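Predicted ATPase involved in replication control, Cdc46/Mcm family (Methanopyrus kandleri AV19, PDB 3F8T) probably binds ATP and single-stranded DNA and may act as an MCM-type helicase in DNA replication. Local coordinates at residues I34-V37 with S41-R44; E162-V167 with D173-H178. The protein carries 2 engineered substitutions. One frame throughout, in Å; residues are numbered along the deposited sequence.

Contact 1 of 2, residues I34-V37 with S41-R44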
ATOM      1  N   ILE A  34      17.335 -29.913 -25.973  1.00 25.58           N
ATOM      2  CA  ILE A  34      18.172 -29.370 -27.043  1.00 25.51           C
ATOM      3  C   ILE A  34      17.811 -27.900 -27.329  1.00 24.47           C
ATOM      4  O   ILE A  34      18.689 -27.056 -27.435  1.00 23.89           O
ATOM      5  CB  ILE A  34      18.076 -30.204 -28.354  1.00 25.21           C
ATOM      6  CG1 ILE A  34      18.644 -31.608 -28.140  1.00 25.99           C
ATOM      7  CG2 ILE A  34      18.864 -29.519 -29.472  1.00 25.46           C
ATOM      8  CD1 ILE A  34      18.396 -32.554 -29.307  1.00 26.79           C
ATOM      9  N   GLU A  35      16.525 -27.594 -27.460  1.00 24.23           N
ATOM     10  CA  GLU A  35      16.147 -26.208 -27.759  1.00 24.99           C
ATOM     11  C   GLU A  35      16.479 -25.259 -26.601  1.00 24.34           C
ATOM     12  O   GLU A  35      16.882 -24.109 -26.831  1.00 23.66           O
ATOM     13  CB  GLU A  35      14.688 -26.118 -28.196  1.00 25.75           C
ATOM     14  CG  GLU A  35      14.493 -26.768 -29.568  1.00 28.91           C
ATOM     15  CD  GLU A  35      13.046 -26.845 -30.008  1.00 36.22           C
ATOM     16  OE1 GLU A  35      12.258 -25.907 -29.707  1.00 37.79           O
ATOM     17  OE2 GLU A  35      12.694 -27.853 -30.670  1.00 38.18           O
ATOM     18  N   ILE A  36      16.352 -25.757 -25.369  1.00 23.61           N
ATOM     19  CA  ILE A  36      16.710 -24.967 -24.177  1.00 23.72           C
ATOM     20  C   ILE A  36      18.194 -24.584 -24.149  1.00 24.16           C
ATOM     21  O   ILE A  36      18.546 -23.413 -23.958  1.00 25.47           O
ATOM     22  CB  ILE A  36      16.312 -25.696 -22.855  1.00 23.70           C
ATOM     23  CG1 ILE A  36      14.779 -25.710 -22.699  1.00 23.68           C
ATOM     24  CG2 ILE A  36      16.990 -25.016 -21.647  1.00 22.20           C
ATOM     25  CD1 ILE A  36      14.237 -26.594 -21.527  1.00 22.83           C
ATOM     26  N   VAL A  37      19.061 -25.568 -24.346  1.00 24.65           N
ATOM     27  CA  VAL A  37      20.503 -25.364 -24.288  1.00 26.30           C
ATOM     28  C   VAL A  37      21.033 -24.485 -25.433  1.00 26.44           C
ATOM     29  O   VAL A  37      22.082 -23.853 -25.301  1.00 26.60           O
ATOM     30  CB  VAL A  37      21.231 -26.735 -24.226  1.00 26.57           C
ATOM     31  CG1 VAL A  37      22.709 -26.579 -24.410  1.00 29.32           C
ATOM     32  CG2 VAL A  37      20.928 -27.397 -22.889  1.00 26.71           C
ATOM     33  N   SER A  41      20.424 -17.034 -23.545  1.00 31.02           N
ATOM     34  CA  SER A  41      20.306 -16.916 -22.076  1.00 31.03           C
ATOM     35  C   SER A  41      21.016 -18.064 -21.377  1.00 30.90           C
ATOM     36  O   SER A  41      21.822 -17.856 -20.464  1.00 30.58           O
ATOM     37  CB  SER A  41      18.830 -16.895 -21.643  1.00 30.67           C
ATOM     38  OG  SER A  41      18.096 -18.011 -22.167  1.00 31.78           O
ATOM     39  N   PHE A  42      20.721 -19.274 -21.835  1.00 30.37           N
ATOM     40  CA  PHE A  42      21.258 -20.476 -21.228  1.00 30.79           C
ATOM     41  C   PHE A  42      22.757 -20.619 -21.415  1.00 31.52           C
ATOM     42  O   PHE A  42      23.465 -20.873 -20.441  1.00 29.98           O
ATOM     43  CB  PHE A  42      20.559 -21.730 -21.756  1.00 30.20           C
ATOM     44  CG  PHE A  42      20.855 -22.952 -20.951  1.00 30.39           C
ATOM     45  CD1 PHE A  42      20.060 -23.286 -19.863  1.00 30.81           C
ATOM     46  CD2 PHE A  42      21.936 -23.757 -21.263  1.00 30.77           C
ATOM     47  CE1 PHE A  42      20.328 -24.419 -19.106  1.00 31.61           C
ATOM     48  CE2 PHE A  42      22.213 -24.888 -20.510  1.00 32.45           C
ATOM     49  CZ  PHE A  42      21.410 -25.211 -19.427  1.00 30.91           C
ATOM     50  N   GLN A  43      23.220 -20.493 -22.662  1.00 32.68           N
ATOM     51  CA  GLN A  43      24.645 -20.630 -22.990  1.00 34.80           C
ATOM     52  C   GLN A  43      25.532 -19.628 -22.242  1.00 35.36           C
ATOM     53  O   GLN A  43      26.584 -20.008 -21.734  1.00 35.35           O
ATOM     54  CB  GLN A  43      24.890 -20.511 -24.499  1.00 35.16           C
ATOM     55  CG  GLN A  43      24.521 -21.754 -25.316  1.00 38.19           C
ATOM     56  CD  GLN A  43      25.380 -22.985 -25.002  1.00 42.42           C
ATOM     57  OE1 GLN A  43      26.614 -22.932 -25.027  1.00 44.71           O
ATOM     58  NE2 GLN A  43      24.721 -24.110 -24.733  1.00 43.26           N
ATOM     59  N   ARG A  44      25.100 -18.367 -22.185  1.00 36.40           N
ATOM     60  CA  ARG A  44      25.853 -17.293 -21.508  1.00 38.10           C
ATOM     61  C   ARG A  44      25.944 -17.502 -20.003  1.00 38.40           C
ATOM     62  O   ARG A  44      27.033 -17.385 -19.424  1.00 38.10           O
ATOM     63  CB  ARG A  44      25.267 -15.905 -21.800  1.00 38.27           C
ATOM     64  CG  ARG A  44      25.254 -15.476 -23.272  1.00 41.90           C
ATOM     65  CD  ARG A  44      26.449 -15.995 -24.085  1.00 47.14           C
ATOM     66  NE  ARG A  44      27.638 -15.145 -23.979  1.00 50.84           N
ATOM     67  CZ  ARG A  44      28.809 -15.525 -23.465  1.00 51.59           C
ATOM     68  NH1 ARG A  44      28.984 -16.757 -22.992  1.00 52.83           N
ATOM     69  NH2 ARG A  44      29.815 -14.664 -23.427  1.00 52.35           N
TER
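Phe-42 and Gln-43 meet the C-terminal end of helix 30-37 in two ways, one apolar and one polar. The phenyl ring crosses Val-37 at a slant, its CE2 lying 3.7 Å from Val-37 CG2, while across the ring the ortho carbon Phe-42 CD1 comes to 3.9 Å from Ile-36 CG2. The CB bond of Phe-42 points toward the preceding helix, and CG anti to the backbone N (chi1 -167°) lays the ring against both residues. The polar link is one hydrogen bond: Gln-43 NE2 donates to Val-37 O at 2.7 Å, with 158° at the hydrogen. The acceptor lies nearly in the amide plane, and a bend at chi2 (-65°) folds the Gln-43 chain back over this carbonyl, bringing CG within 3.2 Å of Val-37 O.

Farther out, Leu-81 of helix 74-88 touches both Ile-36 and Phe-42, and Val-55 also packs on Phe-42. Cutting Phe-42 back to an alanine is likely to open a gap beside Leu-81, leaving the Ile-36 and Val-37 methyls without their aromatic partner. The contact thus joins two consecutive short helices of the N-terminal domain across a tight turn, with a buried apolar side and, at the exposed Gln-43, a side-chain amide taking up a helix-end carbonyl.

Contact 2 of 2, residues E162-V167 with D173-H178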
ATOM      1  N   GLU A 162       6.220  -9.605  -5.988  1.00 22.30           N
ATOM      2  CA  GLU A 162       5.975 -10.604  -7.014  1.00 23.57           C
ATOM      3  C   GLU A 162       6.936 -11.764  -6.780  1.00 22.45           C
ATOM      4  O   GLU A 162       8.156 -11.565  -6.607  1.00 22.14           O
ATOM      5  CB  GLU A 162       6.110 -10.051  -8.439  1.00 23.49           C
ATOM      6  CG  GLU A 162       5.653 -11.066  -9.512  1.00 25.80           C
ATOM      7  CD  GLU A 162       5.482 -10.476 -10.914  1.00 28.17           C
ATOM      8  OE1 GLU A 162       6.116  -9.441 -11.219  1.00 33.24           O
ATOM      9  OE2 GLU A 162       4.720 -11.072 -11.726  1.00 34.69           O
ATOM     10  N   ILE A 163       6.381 -12.971  -6.739  1.00 21.70           N
ATOM     11  CA  ILE A 163       7.177 -14.165  -6.457  1.00 20.77           C
ATOM     12  C   ILE A 163       7.041 -15.121  -7.613  1.00 21.50           C
ATOM     13  O   ILE A 163       5.932 -15.524  -7.987  1.00 21.48           O
ATOM     14  CB  ILE A 163       6.749 -14.904  -5.159  1.00 21.03           C
ATOM     15  CG1 ILE A 163       6.776 -13.966  -3.957  1.00 19.95           C
ATOM     16  CG2 ILE A 163       7.679 -16.130  -4.875  1.00 19.04           C
ATOM     17  CD1 ILE A 163       6.398 -14.633  -2.633  1.00 20.69           C
ATOM     18  N   LEU A 164       8.180 -15.484  -8.177  1.00 20.99           N
ATOM     19  CA  LEU A 164       8.230 -16.495  -9.206  1.00 21.88           C
ATOM     20  C   LEU A 164       8.571 -17.818  -8.544  1.00 20.93           C
ATOM     21  O   LEU A 164       9.395 -17.861  -7.629  1.00 21.02           O
ATOM     22  CB  LEU A 164       9.296 -16.115 -10.208  1.00 22.43           C
ATOM     23  CG  LEU A 164       8.926 -16.384 -11.649  1.00 27.04           C
ATOM     24  CD1 LEU A 164       9.145 -15.110 -12.457  1.00 31.01           C
ATOM     25  CD2 LEU A 164       9.791 -17.512 -12.153  1.00 31.44           C
ATOM     26  N   GLY A 165       7.945 -18.897  -9.004  1.00 20.98           N
ATOM     27  CA  GLY A 165       8.170 -20.190  -8.400  1.00 20.59           C
ATOM     28  C   GLY A 165       7.487 -21.328  -9.113  1.00 20.34           C
ATOM     29  O   GLY A 165       6.810 -21.136 -10.104  1.00 20.31           O
ATOM     30  N   ILE A 166       7.661 -22.525  -8.572  1.00 20.58           N
ATOM     31  CA  ILE A 166       6.983 -23.696  -9.095  1.00 21.33           C
ATOM     32  C   ILE A 166       5.991 -24.216  -8.024  1.00 21.81           C
ATOM     33  O   ILE A 166       6.346 -24.360  -6.856  1.00 22.20           O
ATOM     34  CB  ILE A 166       7.999 -24.779  -9.539  1.00 21.52           C
ATOM     35  CG1 ILE A 166       8.810 -24.278 -10.758  1.00 20.86           C
ATOM     36  CG2 ILE A 166       7.260 -26.056  -9.934  1.00 21.03           C
ATOM     37  CD1 ILE A 166      10.075 -25.107 -11.044  1.00 22.46           C
ATOM     38  N   VAL A 167       4.754 -24.462  -8.436  1.00 22.53           N
ATOM     39  CA  VAL A 167       3.697 -24.912  -7.527  1.00 24.40           C
ATOM     40  C   VAL A 167       3.884 -26.395  -7.233  1.00 25.50           C
ATOM     41  O   VAL A 167       4.035 -27.191  -8.153  1.00 25.56           O
ATOM     42  CB  VAL A 167       2.300 -24.705  -8.144  1.00 23.99           C
ATOM     43  CG1 VAL A 167       1.185 -25.168  -7.182  1.00 25.08           C
ATOM     44  CG2 VAL A 167       2.099 -23.258  -8.528  1.00 25.26           C
ATOM     45  N   ASP A 173       6.903 -22.984  -4.412  1.00 22.98           N
ATOM     46  CA  ASP A 173       8.322 -23.030  -4.110  1.00 23.27           C
ATOM     47  C   ASP A 173       9.009 -21.872  -4.810  1.00 22.96           C
ATOM     48  O   ASP A 173       9.211 -21.896  -6.018  1.00 22.90           O
ATOM     49  CB  ASP A 173       8.938 -24.371  -4.549  1.00 23.17           C
ATOM     50  CG  ASP A 173       8.625 -25.487  -3.573  1.00 25.80           C
ATOM     51  OD1 ASP A 173       9.070 -25.382  -2.409  1.00 27.73           O
ATOM     52  OD2 ASP A 173       7.951 -26.464  -3.963  1.00 29.03           O
ATOM     53  N   ALA A 174       9.378 -20.865  -4.034  1.00 23.05           N
ATOM     54  CA  ALA A 174       9.920 -19.633  -4.571  1.00 23.59           C
ATOM     55  C   ALA A 174      11.267 -19.845  -5.264  1.00 24.37           C
ATOM     56  O   ALA A 174      12.158 -20.526  -4.731  1.00 24.43           O
ATOM     57  CB  ALA A 174      10.027 -18.571  -3.448  1.00 24.22           C
ATOM     58  N   LEU A 175      11.389 -19.265  -6.454  1.00 24.40           N
ATOM     59  CA  LEU A 175      12.656 -19.188  -7.191  1.00 25.36           C
ATOM     60  C   LEU A 175      13.260 -17.786  -7.107  1.00 26.12           C
ATOM     61  O   LEU A 175      14.475 -17.624  -7.048  1.00 25.77           O
ATOM     62  CB  LEU A 175      12.434 -19.549  -8.661  1.00 25.10           C
ATOM     63  CG  LEU A 175      12.097 -21.012  -8.952  1.00 24.72           C
ATOM     64  CD1 LEU A 175      11.553 -21.132 -10.369  1.00 26.25           C
ATOM     65  CD2 LEU A 175      13.318 -21.929  -8.749  1.00 25.70           C
ATOM     66  N   GLU A 176      12.396 -16.774  -7.132  1.00 26.30           N
ATOM     67  CA  GLU A 176      12.827 -15.389  -6.910  1.00 27.15           C
ATOM     68  C   GLU A 176      11.696 -14.537  -6.341  1.00 26.69           C
ATOM     69  O   GLU A 176      10.518 -14.849  -6.519  1.00 25.53           O
ATOM     70  CB  GLU A 176      13.430 -14.722  -8.162  1.00 27.54           C
ATOM     71  CG  GLU A 176      12.868 -15.128  -9.509  1.00 28.98           C
ATOM     72  CD  GLU A 176      13.654 -14.514 -10.683  1.00 29.77           C
ATOM     73  OE1 GLU A 176      13.757 -13.265 -10.751  1.00 32.42           O
ATOM     74  OE2 GLU A 176      14.162 -15.273 -11.544  1.00 31.67           O
ATOM     75  N   VAL A 177      12.089 -13.460  -5.661  1.00 26.41           N
ATOM     76  CA  VAL A 177      11.166 -12.548  -4.991  1.00 26.55           C
ATOM     77  C   VAL A 177      11.536 -11.140  -5.450  1.00 27.13           C
ATOM     78  O   VAL A 177      12.709 -10.765  -5.378  1.00 27.40           O
ATOM     79  CB  VAL A 177      11.270 -12.669  -3.445  1.00 25.67           C
ATOM     80  CG1 VAL A 177      10.500 -11.536  -2.747  1.00 26.74           C
ATOM     81  CG2 VAL A 177      10.750 -14.020  -2.977  1.00 25.25           C
ATOM     82  N   HIS A 178      10.553 -10.411  -5.978  1.00 27.50           N
ATOM     83  CA  HIS A 178      10.738  -9.027  -6.398  1.00 28.60           C
ATOM     84  C   HIS A 178       9.864  -8.116  -5.550  1.00 28.78           C
ATOM     85  O   HIS A 178       8.646  -8.254  -5.554  1.00 27.90           O
ATOM     86  CB  HIS A 178      10.390  -8.859  -7.874  1.00 29.17           C
ATOM     87  CG  HIS A 178      11.244  -9.678  -8.796  1.00 31.85           C
ATOM     88  ND1 HIS A 178      12.566  -9.380  -9.047  1.00 35.91           N
ATOM     89  CD2 HIS A 178      10.962 -10.782  -9.525  1.00 34.39           C
ATOM     90  CE1 HIS A 178      13.064 -10.269  -9.890  1.00 36.30           C
ATOM     91  NE2 HIS A 178      12.110 -11.130 -10.196  1.00 36.14           N
TER
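Ile-163 and Val-177 each set one branch beside the backbone N (CG1 of Ile-163, chi1 -55°; CG2 of Val-177), and these branches meet at 4.1 Å, the two side chains lying side by side and pointing the same way. They belong to an antiparallel pairing within the OB-fold domain, interrupted by a classic beta bulge: Leu-175 and Glu-176 both face Leu-164. The evidence is in the bonding, for Leu-164 O accepts from Leu-175 N at 2.7 Å and from Glu-176 N at 3.2 Å. Beyond it the register shifts by one residue, so that Gly-165 pairs with Ala-174 and Ile-166 with Asp-173.

At the bulge the chain turns a corner, and Leu-175 CD1 reaches Ile-166 CG1 at 4.2 Å. Gly-165 fits a tight place, its CA 3.1 Å from Asp-173 O; a CB there would collide with that oxygen. On the opposite face from Leu-164 and Glu-176, Ile-163 CG2 packs 3.7 Å from Ala-174 CB.

Several polar ends are held from outside: Arg-149 and Arg-99 form salt bridges with Asp-173 and Glu-176, and hydrogen bonds join His-151 to Asp-173 and Ser-120 to Glu-162. Within its own strand Glu-176 OE1 also takes a weak bond from His-178 NE2. At the far end the main chains of Glu-162 and His-178 bond mutually, His-178 N meeting Glu-162 O at 2.7 Å with 169° at the hydrogen.

Overall arrangement
From the N terminus, contact 1 comes first, closing the short turn between helices 30-37 and 40-47 within the N-terminal domain. The chain then runs through strand 55-58, helices 64-72 and 74-88, strand 96-99 and the long strand 118-130 to contact 2, which lies in the OB fold; it closes the hairpin of strands 160-168 and 171-174 and continues onto strand 176-180. The two are in series, neither nested nor crossed. Their centres are 21 Å apart. The nearest atoms of contact 1 and contact 2 are about 11 Å apart, so the two do not touch. Each is local in sequence: contact 1 joins two consecutive helices, contact 2 successive strands of the mixed sheet. Strand 96-99 packs against contact 2 through Phe-98 and Arg-97.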